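Local coordinates for extracellular invertase (Aspergillus kawachii, PDB 5XH8), which acts as a GH32 beta-fructofuranosidase with high transfructosylation activity, probably cleaving sucrose and passing on fructosyl units to build fructooligosaccharides such as 1-kestose, at residues 78-83 with 144-149; 228-233 with 243-248; 443-448 with 575-580. All coordinates share one frame; numbering follows the deposited sequence.

Overall arrangement
Interactions 1 and 2 belong to the GH32 N-terminal beta-propeller, with centres 36 Å apart, whereas interaction 3 lies in the C-terminal beta-sandwich, more than 40 Å between centres from either. None touches another, and no two share a strand. Interaction 1 is a surface meeting of two loops that buries only 196 Å²; L79 and N80 packed on S146, with a water bridge, carry it. In interaction 2, which is partly buried, a loop folds back on the chain about ten residues later, joined by two backbone bonds and CH-pi contacts. Interaction 3 buries 501 Å² through regular antiparallel strand pairing, with aromatic packing toward the opposing sheet.

Interaction 1 (78-83 with 144-149); sequences DLNQGN and GGSNFT
L79 opens the contact by setting its two methyls against different parts of the 144-149 loop. CD1 lies 3.6 Å from the carbonyl oxygen G145 O, and CD2 lies 3.6 Å from S146 OG, so the leucine tip meets oxygens of two successive residues. The CB bond already points at the second loop, and with CG anti to the carbonyl carbon (chi1 -63°) both methyls end against it. L79 also rests on S67 and T69 of strand 65-70, so its side chain lies between that strand and the facing loop.

At N80 the backbone enters the left-handed region (phi 55°, psi 29°). Its N-H donates to a water at 2.9 Å from N80 N, and the same water stands 2.7 Å from S146 OG. The N80 side chain reaches over S146 as well, with CG 3.6 Å from S146 O; its terminal amide is probably turned over in the model, so which end faces S146 is left open. Q81 and G82 keep positive phi values, and the tight turn is closed by G82 N to L79 O at 2.9 Å and N83 N to N80 O at 3.0 Å. G82 O is tied to S66 OG.

The segments run out of strand 77-78 and into strand 149-150, each at an edge of its sheet, consistent with outer edges of neighbouring propeller blades. The 144-149 loop has its own ties: S141 OG bonds to G145 N and N147 O, and N147 ND2 bonds to D143. Turn bonds and ties to neighbouring residues shape each loop, while the junction rests on L79 and N80 packing against G145 and S146 and on one water bridge, implying a small, partly water-mediated fit.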
loop_
_atom_site.group_PDB
_atom_site.type_symbol
_atom_site.label_atom_id
_atom_site.label_comp_id
_atom_site.label_asym_id
_atom_site.label_seq_id
_atom_site.Cartn_x
_atom_site.Cartn_y
_atom_site.Cartn_z
ATOM N N ASP A 78 -3.223 -30.830 -15.754
ATOM C CA ASP A 78 -2.775 -30.049 -14.611
ATOM C C ASP A 78 -1.443 -29.352 -14.889
ATOM O O ASP A 78 -0.592 -29.912 -15.550
ATOM C CB ASP A 78 -2.600 -30.939 -13.390
ATOM C CG ASP A 78 -3.915 -31.465 -12.877
ATOM O OD1 ASP A 78 -4.769 -30.638 -12.475
ATOM O OD2 ASP A 78 -4.104 -32.705 -12.947
ATOM N N LEU A 79 -1.287 -28.135 -14.369
ATOM C CA LEU A 79 0.019 -27.528 -14.203
ATOM C C LEU A 79 0.464 -27.820 -12.792
ATOM O O LEU A 79 -0.360 -27.812 -11.878
ATOM C CB LEU A 79 -0.020 -26.027 -14.507
ATOM C CG LEU A 79 -0.387 -25.725 -15.965
ATOM C CD1 LEU A 79 -0.785 -24.265 -16.160
ATOM C CD2 LEU A 79 0.720 -26.109 -16.945
ATOM N N ASN A 80 1.755 -28.110 -12.613
ATOM C CA ASN A 80 2.343 -28.398 -11.283
ATOM C C ASN A 80 1.681 -29.490 -10.503
ATOM O O ASN A 80 1.663 -29.415 -9.268
ATOM C CB ASN A 80 2.255 -27.196 -10.343
ATOM C CG ASN A 80 2.807 -25.957 -10.932
ATOM O OD1 ASN A 80 2.222 -24.891 -10.795
ATOM N ND2 ASN A 80 3.939 -26.074 -11.576
ATOM N N GLN A 81 1.094 -30.459 -11.188
ATOM C CA GLN A 81 0.345 -31.517 -10.528
ATOM C C GLN A 81 -0.725 -30.966 -9.583
ATOM O O GLN A 81 -1.040 -31.594 -8.568
ATOM C CB GLN A 81 1.304 -32.453 -9.772
ATOM C CG GLN A 81 2.559 -32.845 -10.547
ATOM C CD GLN A 81 3.513 -33.638 -9.677
ATOM O OE1 GLN A 81 4.534 -33.119 -9.219
ATOM N NE2 GLN A 81 3.156 -34.888 -9.402
ATOM N N GLY A 82 -1.266 -29.787 -9.935
ATOM C CA GLY A 82 -2.329 -29.164 -9.207
ATOM C C GLY A 82 -1.888 -28.163 -8.175
ATOM O O GLY A 82 -2.726 -27.448 -7.677
ATOM N N ASN A 83 -0.597 -28.106 -7.860
ATOM C CA ASN A 83 -0.061 -27.146 -6.895
ATOM C C ASN A 83 -0.132 -25.721 -7.467
ATOM O O ASN A 83 -0.046 -25.515 -8.685
ATOM C CB ASN A 83 1.376 -27.485 -6.488
ATOM C CG ASN A 83 1.484 -28.845 -5.808
ATOM O OD1 ASN A 83 2.272 -29.694 -6.207
ATOM N ND2 ASN A 83 0.661 -29.073 -4.833
ATOM N N GLY A 144 5.549 -20.565 -18.938
ATOM C CA GLY A 144 4.413 -21.240 -19.584
ATOM C C GLY A 144 3.177 -21.358 -18.691
ATOM O O GLY A 144 2.297 -22.150 -18.970
ATOM N N GLY A 145 3.094 -20.557 -17.631
ATOM C CA GLY A 145 1.917 -20.518 -16.788
ATOM C C GLY A 145 1.891 -21.390 -15.552
ATOM O O GLY A 145 0.903 -21.387 -14.832
ATOM N N SER A 146 2.970 -22.109 -15.286
ATOM C CA SER A 146 3.100 -22.909 -14.074
ATOM C C SER A 146 3.387 -22.088 -12.819
ATOM O O SER A 146 2.988 -22.497 -11.726
ATOM C CB SER A 146 4.159 -23.985 -14.256
ATOM O OG SER A 146 3.678 -24.981 -15.144
ATOM N N ASN A 147 4.077 -20.962 -12.965
ATOM C CA ASN A 147 4.368 -20.060 -11.846
ATOM C C ASN A 147 4.176 -18.627 -12.293
ATOM O O ASN A 147 4.712 -18.219 -13.307
ATOM C CB ASN A 147 5.805 -20.226 -11.341
ATOM C CG ASN A 147 6.038 -21.576 -10.735
ATOM O OD1 ASN A 147 5.719 -21.782 -9.584
ATOM N ND2 ASN A 147 6.549 -22.528 -11.524
ATOM N N PHE A 148 3.392 -17.879 -11.531
ATOM C CA PHE A 148 3.304 -16.450 -11.689
ATOM C C PHE A 148 4.190 -15.790 -10.622
ATOM O O PHE A 148 3.867 -15.803 -9.457
ATOM C CB PHE A 148 1.844 -15.992 -11.631
ATOM C CG PHE A 148 1.131 -16.179 -12.939
ATOM C CD1 PHE A 148 0.684 -17.445 -13.327
ATOM C CD2 PHE A 148 0.988 -15.122 -13.818
ATOM C CE1 PHE A 148 0.074 -17.639 -14.558
ATOM C CE2 PHE A 148 0.368 -15.297 -15.042
ATOM C CZ PHE A 148 -0.096 -16.561 -15.413
ATOM N N THR A 149 5.324 -15.252 -11.060
ATOM C CA THR A 149 6.287 -14.598 -10.201
ATOM C C THR A 149 5.806 -13.200 -9.880
ATOM O O THR A 149 5.601 -12.371 -10.775
ATOM C CB THR A 149 7.643 -14.471 -10.909
ATOM O OG1 THR A 149 7.947 -15.717 -11.530
ATOM C CG2 THR A 149 8.762 -14.080 -9.906
HETATM O O HOH W 1 3.487 -27.608 -14.836
#

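Interaction 2 (228-233 with 243-248); sequences EPTNST and WAFNFE
P229 O is gripped twice by S232, the residue whose hydroxyl and carbonyl both meet W243. S232 OG donates to P229 O at 2.6 Å, in the carbonyl plane and on a lone pair, while S232 N closes the type II turn from P229 to S232. With chi1 at 55°, S232 OG sits between its own backbone N and carbonyl carbon. From there it lies in the plane of the W243 indole, at the edge, 3.2 Å from CD1.

Two backbone bonds zip the segments together: W243 N to S232 O at 2.8 Å, and N231 N to A244 O at 2.9 Å. W243 is enclosed further by E228, whose CG stands over a face of the five-membered ring, 16° off the normal and 3.7 Å from the centroid. The E228 carboxylate lies nearly flat to the indole, and its OE2 is held by W226 NE1. W243 NE1 donates to a water at 2.9 Å, and this water in turn donates to T233 O.

At the turn's central residues, N231 CB lies over a face of F245, 4.2 Å from the ring centroid, and T230 CG2 meets F245 CD2 at 3.6 Å. F245 also stacks on W125, within the propeller domain.

The loop connects strand 219-227, outermost in its four-stranded sheet, to strand 247-248 of the next sheet, consistent with the link between successive propeller blades. Because S232 OG spends its proton on P229 O, it would present lone-pair density to the W243 C-H edge, a weakly favourable match that probably helps keep the indole edge against the turn.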
loop_
_atom_site.group_PDB
_atom_site.type_symbol
_atom_site.label_atom_id
_atom_site.label_comp_id
_atom_site.label_asym_id
_atom_site.label_seq_id
_atom_site.Cartn_x
_atom_site.Cartn_y
_atom_site.Cartn_z
ATOM N N GLU A 228 -25.475 0.759 -7.987
ATOM C CA GLU A 228 -26.895 0.664 -7.680
ATOM C C GLU A 228 -27.071 0.922 -6.202
ATOM O O GLU A 228 -26.144 0.673 -5.418
ATOM C CB GLU A 228 -27.430 -0.731 -8.002
ATOM C CG GLU A 228 -27.322 -1.144 -9.453
ATOM C CD GLU A 228 -28.288 -0.416 -10.373
ATOM O OE1 GLU A 228 -29.181 0.298 -9.882
ATOM O OE2 GLU A 228 -28.125 -0.564 -11.598
ATOM N N PRO A 229 -28.256 1.427 -5.797
ATOM C CA PRO A 229 -28.534 1.625 -4.376
ATOM C C PRO A 229 -28.533 0.318 -3.597
ATOM O O PRO A 229 -28.934 -0.725 -4.136
ATOM C CB PRO A 229 -29.966 2.217 -4.360
ATOM C CG PRO A 229 -30.156 2.788 -5.710
ATOM C CD PRO A 229 -29.365 1.908 -6.645
ATOM N N THR A 230 -28.106 0.387 -2.342
ATOM C CA THR A 230 -28.036 -0.776 -1.460
ATOM C C THR A 230 -29.301 -1.634 -1.480
ATOM O O THR A 230 -30.390 -1.162 -1.168
ATOM C CB THR A 230 -27.777 -0.344 -0.007
ATOM O OG1 THR A 230 -26.627 0.492 0.038
ATOM C CG2 THR A 230 -27.552 -1.526 0.879
ATOM N N ASN A 231 -29.131 -2.900 -1.850
ATOM C CA ASN A 231 -30.195 -3.900 -1.854
ATOM C C ASN A 231 -31.385 -3.567 -2.753
ATOM O O ASN A 231 -32.489 -4.028 -2.516
ATOM C CB ASN A 231 -30.651 -4.226 -0.427
ATOM C CG ASN A 231 -31.222 -5.626 -0.304
ATOM O OD1 ASN A 231 -30.909 -6.523 -1.086
ATOM N ND2 ASN A 231 -32.077 -5.819 0.677
ATOM N N SER A 232 -31.125 -2.809 -3.813
ATOM C CA SER A 232 -32.090 -2.568 -4.846
ATOM C C SER A 232 -32.116 -3.805 -5.735
ATOM O O SER A 232 -31.333 -4.763 -5.537
ATOM C CB SER A 232 -31.722 -1.298 -5.633
ATOM O OG SER A 232 -30.403 -1.354 -6.158
ATOM N N THR A 233 -33.035 -3.801 -6.692
ATOM C CA THR A 233 -33.252 -4.960 -7.554
ATOM C C THR A 233 -33.658 -4.550 -8.977
ATOM O O THR A 233 -34.228 -3.477 -9.174
ATOM C CB THR A 233 -34.306 -5.891 -6.948
ATOM O OG1 THR A 233 -34.374 -7.079 -7.735
ATOM C CG2 THR A 233 -35.705 -5.206 -6.902
ATOM N N TRP A 243 -29.548 -6.676 -6.589
ATOM C CA TRP A 243 -28.244 -6.043 -6.636
ATOM C C TRP A 243 -27.558 -6.169 -5.269
ATOM O O TRP A 243 -26.340 -6.226 -5.193
ATOM C CB TRP A 243 -28.354 -4.574 -7.050
ATOM C CG TRP A 243 -29.024 -4.315 -8.393
ATOM C CD1 TRP A 243 -29.982 -3.362 -8.658
ATOM C CD2 TRP A 243 -28.787 -4.990 -9.643
ATOM N NE1 TRP A 243 -30.347 -3.394 -9.988
ATOM C CE2 TRP A 243 -29.635 -4.383 -10.616
ATOM C CE3 TRP A 243 -27.951 -6.049 -10.044
ATOM C CZ2 TRP A 243 -29.654 -4.796 -11.952
ATOM C CZ3 TRP A 243 -27.975 -6.466 -11.370
ATOM C CH2 TRP A 243 -28.816 -5.840 -12.314
ATOM N N ALA A 244 -28.360 -6.192 -4.204
ATOM C CA ALA A 244 -27.943 -6.660 -2.901
ATOM C C ALA A 244 -26.871 -5.744 -2.283
ATOM O O ALA A 244 -26.848 -4.528 -2.583
ATOM C CB ALA A 244 -27.528 -8.130 -2.980
ATOM N N PHE A 245 -25.996 -6.279 -1.432
ATOM C CA PHE A 245 -25.130 -5.405 -0.616
ATOM C C PHE A 245 -23.715 -5.191 -1.110
ATOM O O PHE A 245 -23.011 -4.322 -0.597
ATOM C CB PHE A 245 -25.118 -5.911 0.799
ATOM C CG PHE A 245 -26.463 -5.819 1.482
ATOM C CD1 PHE A 245 -27.395 -6.838 1.353
ATOM C CD2 PHE A 245 -26.786 -4.714 2.266
ATOM C CE1 PHE A 245 -28.626 -6.768 1.994
ATOM C CE2 PHE A 245 -28.023 -4.627 2.910
ATOM C CZ PHE A 245 -28.941 -5.659 2.777
ATOM N N ASN A 246 -23.287 -5.973 -2.096
ATOM C CA ASN A 246 -21.909 -5.906 -2.596
ATOM C C ASN A 246 -21.825 -6.699 -3.892
ATOM O O ASN A 246 -22.457 -7.731 -4.000
ATOM C CB ASN A 246 -20.951 -6.495 -1.546
ATOM C CG ASN A 246 -19.502 -6.287 -1.905
ATOM O OD1 ASN A 246 -19.025 -5.153 -1.990
ATOM N ND2 ASN A 246 -18.789 -7.382 -2.112
ATOM N N PHE A 247 -21.084 -6.196 -4.878
ATOM C CA PHE A 247 -20.789 -6.941 -6.096
ATOM C C PHE A 247 -19.417 -7.645 -5.984
ATOM O O PHE A 247 -18.474 -7.081 -5.429
ATOM C CB PHE A 247 -20.717 -6.037 -7.335
ATOM C CG PHE A 247 -22.037 -5.450 -7.800
ATOM C CD1 PHE A 247 -23.280 -5.963 -7.415
ATOM C CD2 PHE A 247 -22.011 -4.374 -8.680
ATOM C CE1 PHE A 247 -24.459 -5.384 -7.873
ATOM C CE2 PHE A 247 -23.197 -3.799 -9.147
ATOM C CZ PHE A 247 -24.415 -4.316 -8.747
ATOM N N GLU A 248 -19.343 -8.852 -6.557
ATOM C CA GLU A 248 -18.135 -9.688 -6.596
ATOM C C GLU A 248 -17.922 -10.191 -8.029
ATOM O O GLU A 248 -18.871 -10.251 -8.829
ATOM C CB GLU A 248 -18.296 -10.874 -5.645
ATOM C CG GLU A 248 -18.499 -10.474 -4.171
ATOM C CD GLU A 248 -18.191 -11.605 -3.224
ATOM O OE1 GLU A 248 -19.081 -12.475 -3.038
ATOM O OE2 GLU A 248 -17.028 -11.652 -2.715
HETATM O O HOH W 2 -32.349 -1.465 -10.843
#

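Interaction 3 (443-448 with 575-580); sequences GVVPFK and ISFFHN
Backbone hydrogen bonds pair G443 to F447 with I575 to H579 in antiparallel fashion. G443 N to H579 O spans 2.9 Å; the return bond, H579 N to G443 O, is longer at 3.3 Å. V445 and F577 form a closed two-bond pair. F447 N then reaches I575 O at 2.9 Å, past P446, which faces S576 in a non-hydrogen-bonded pair. Between the bonded pairs, V444 CA comes within 3.3 Å of F577 O as a CA-H...O contact.

Strand 444-446 is the edge of its six-stranded sheet, in the C-terminal beta-sandwich of GH32 enzymes. V445, F447 and F577 pack onto strand 430-439 of the opposing sheet.

Aromatic contacts gather round F447, just past the strand end. I575 CG2, which stands anti to its own backbone N while CG1 takes chi1 -65°, sits over the centre of the F447 ring, 3.5 Å from its centroid and 10° off the normal. F447 in turn presents CE1 over the centre of the F577 ring, 3.5 Å from CE2, the planes inclined at 41°. F577 is also met edge-to-face by F587.

Side-chain contacts on the face of V444, P446, S576 and F578 are lighter: V444 CG1 touches the F578 ring at its edge, 4.1 Å from CD1, while S576 OG lies beside P446 CA.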
loop_
_atom_site.group_PDB
_atom_site.type_symbol
_atom_site.label_atom_id
_atom_site.label_comp_id
_atom_site.label_asym_id
_atom_site.label_seq_id
_atom_site.Cartn_x
_atom_site.Cartn_y
_atom_site.Cartn_z
ATOM N N GLY A 443 -48.653 -39.342 -12.044
ATOM C CA GLY A 443 -47.731 -40.428 -11.677
ATOM C C GLY A 443 -46.366 -40.412 -12.331
ATOM O O GLY A 443 -46.045 -39.514 -13.110
ATOM N N VAL A 444 -45.565 -41.419 -11.983
ATOM C CA VAL A 444 -44.253 -41.642 -12.579
ATOM C C VAL A 444 -44.281 -42.895 -13.458
ATOM O O VAL A 444 -44.704 -43.970 -13.011
ATOM C CB VAL A 444 -43.119 -41.728 -11.513
ATOM C CG1 VAL A 444 -43.224 -40.566 -10.540
ATOM C CG2 VAL A 444 -43.117 -43.051 -10.757
ATOM N N VAL A 445 -43.823 -42.747 -14.700
ATOM C CA VAL A 445 -43.839 -43.811 -15.685
ATOM C C VAL A 445 -42.399 -44.213 -15.998
ATOM O O VAL A 445 -41.716 -43.487 -16.716
ATOM C CB VAL A 445 -44.542 -43.335 -16.980
ATOM C CG1 VAL A 445 -44.559 -44.443 -18.030
ATOM C CG2 VAL A 445 -45.946 -42.827 -16.666
ATOM N N PRO A 446 -41.938 -45.380 -15.487
ATOM C CA PRO A 446 -40.564 -45.815 -15.749
ATOM C C PRO A 446 -40.184 -45.825 -17.218
ATOM O O PRO A 446 -41.010 -46.153 -18.056
ATOM C CB PRO A 446 -40.531 -47.238 -15.183
ATOM C CG PRO A 446 -41.554 -47.222 -14.091
ATOM C CD PRO A 446 -42.648 -46.324 -14.594
ATOM N N PHE A 447 -38.950 -45.445 -17.529
ATOM C CA PHE A 447 -38.415 -45.614 -18.878
ATOM C C PHE A 447 -38.273 -47.109 -19.134
ATOM O O PHE A 447 -38.022 -47.873 -18.204
ATOM C CB PHE A 447 -37.028 -44.943 -19.036
ATOM C CG PHE A 447 -37.061 -43.455 -19.364
ATOM C CD1 PHE A 447 -38.135 -42.637 -19.006
ATOM C CD2 PHE A 447 -35.975 -42.864 -20.015
ATOM C CE1 PHE A 447 -38.141 -41.282 -19.325
ATOM C CE2 PHE A 447 -35.977 -41.505 -20.325
ATOM C CZ PHE A 447 -37.060 -40.720 -19.985
ATOM N N LYS A 448 -38.425 -47.525 -20.387
ATOM C CA LYS A 448 -38.163 -48.910 -20.765
ATOM C C LYS A 448 -36.709 -49.264 -20.514
ATOM O O LYS A 448 -36.398 -50.396 -20.112
ATOM C CB LYS A 448 -38.500 -49.152 -22.240
ATOM C CG LYS A 448 -38.614 -50.627 -22.586
ATOM C CD LYS A 448 -38.625 -50.867 -24.085
ATOM C CE LYS A 448 -38.650 -52.355 -24.402
ATOM N NZ LYS A 448 -38.235 -52.580 -25.815
ATOM N N ILE A 575 -34.699 -43.793 -14.459
ATOM C CA ILE A 575 -35.316 -42.573 -14.948
ATOM C C ILE A 575 -36.776 -42.836 -15.301
ATOM O O ILE A 575 -37.079 -43.855 -15.896
ATOM C CB ILE A 575 -34.571 -42.049 -16.190
ATOM C CG1 ILE A 575 -33.138 -41.639 -15.811
ATOM C CG2 ILE A 575 -35.326 -40.872 -16.813
ATOM C CD1 ILE A 575 -32.285 -41.230 -16.997
ATOM N N SER A 576 -37.657 -41.902 -14.958
ATOM C CA SER A 576 -39.074 -42.004 -15.284
ATOM C C SER A 576 -39.616 -40.670 -15.755
ATOM O O SER A 576 -39.140 -39.617 -15.302
ATOM C CB SER A 576 -39.857 -42.428 -14.050
ATOM O OG SER A 576 -39.392 -43.682 -13.619
ATOM N N PHE A 577 -40.630 -40.718 -16.631
ATOM C CA PHE A 577 -41.469 -39.543 -16.915
ATOM C C PHE A 577 -42.189 -39.201 -15.626
ATOM O O PHE A 577 -42.474 -40.086 -14.815
ATOM C CB PHE A 577 -42.524 -39.811 -18.005
ATOM C CG PHE A 577 -41.943 -40.198 -19.334
ATOM C CD1 PHE A 577 -41.572 -39.229 -20.246
ATOM C CD2 PHE A 577 -41.759 -41.534 -19.669
ATOM C CE1 PHE A 577 -41.014 -39.583 -21.466
ATOM C CE2 PHE A 577 -41.206 -41.894 -20.886
ATOM C CZ PHE A 577 -40.831 -40.917 -21.788
ATOM N N PHE A 578 -42.455 -37.923 -15.420
ATOM C CA PHE A 578 -43.213 -37.477 -14.265
ATOM C C PHE A 578 -44.200 -36.413 -14.717
ATOM O O PHE A 578 -43.852 -35.543 -15.514
ATOM C CB PHE A 578 -42.297 -36.896 -13.184
ATOM C CG PHE A 578 -43.011 -35.988 -12.222
ATOM C CD1 PHE A 578 -43.801 -36.516 -11.208
ATOM C CD2 PHE A 578 -42.934 -34.611 -12.355
ATOM C CE1 PHE A 578 -44.474 -35.684 -10.326
ATOM C CE2 PHE A 578 -43.603 -33.771 -11.476
ATOM C CZ PHE A 578 -44.373 -34.306 -10.455
ATOM N N HIS A 579 -45.418 -36.489 -14.189
ATOM C CA HIS A 579 -46.492 -35.538 -14.504
ATOM C C HIS A 579 -47.509 -35.605 -13.364
ATOM O O HIS A 579 -47.855 -36.707 -12.914
ATOM C CB HIS A 579 -47.105 -35.886 -15.867
ATOM C CG HIS A 579 -48.327 -35.091 -16.205
ATOM N ND1 HIS A 579 -48.341 -33.714 -16.214
ATOM C CD2 HIS A 579 -49.576 -35.484 -16.551
ATOM C CE1 HIS A 579 -49.549 -33.292 -16.541
ATOM N NE2 HIS A 579 -50.317 -34.347 -16.754
ATOM N N ASN A 580 -47.952 -34.449 -12.857
ATOM C CA ASN A 580 -48.801 -34.427 -11.641
ATOM C C ASN A 580 -50.310 -34.581 -11.928
ATOM O O ASN A 580 -51.126 -34.471 -11.023
ATOM C CB ASN A 580 -48.548 -33.174 -10.799
ATOM C CG ASN A 580 -49.054 -31.911 -11.451
ATOM O OD1 ASN A 580 -49.221 -31.849 -12.672
ATOM N ND2 ASN A 580 -49.255 -30.876 -10.651
#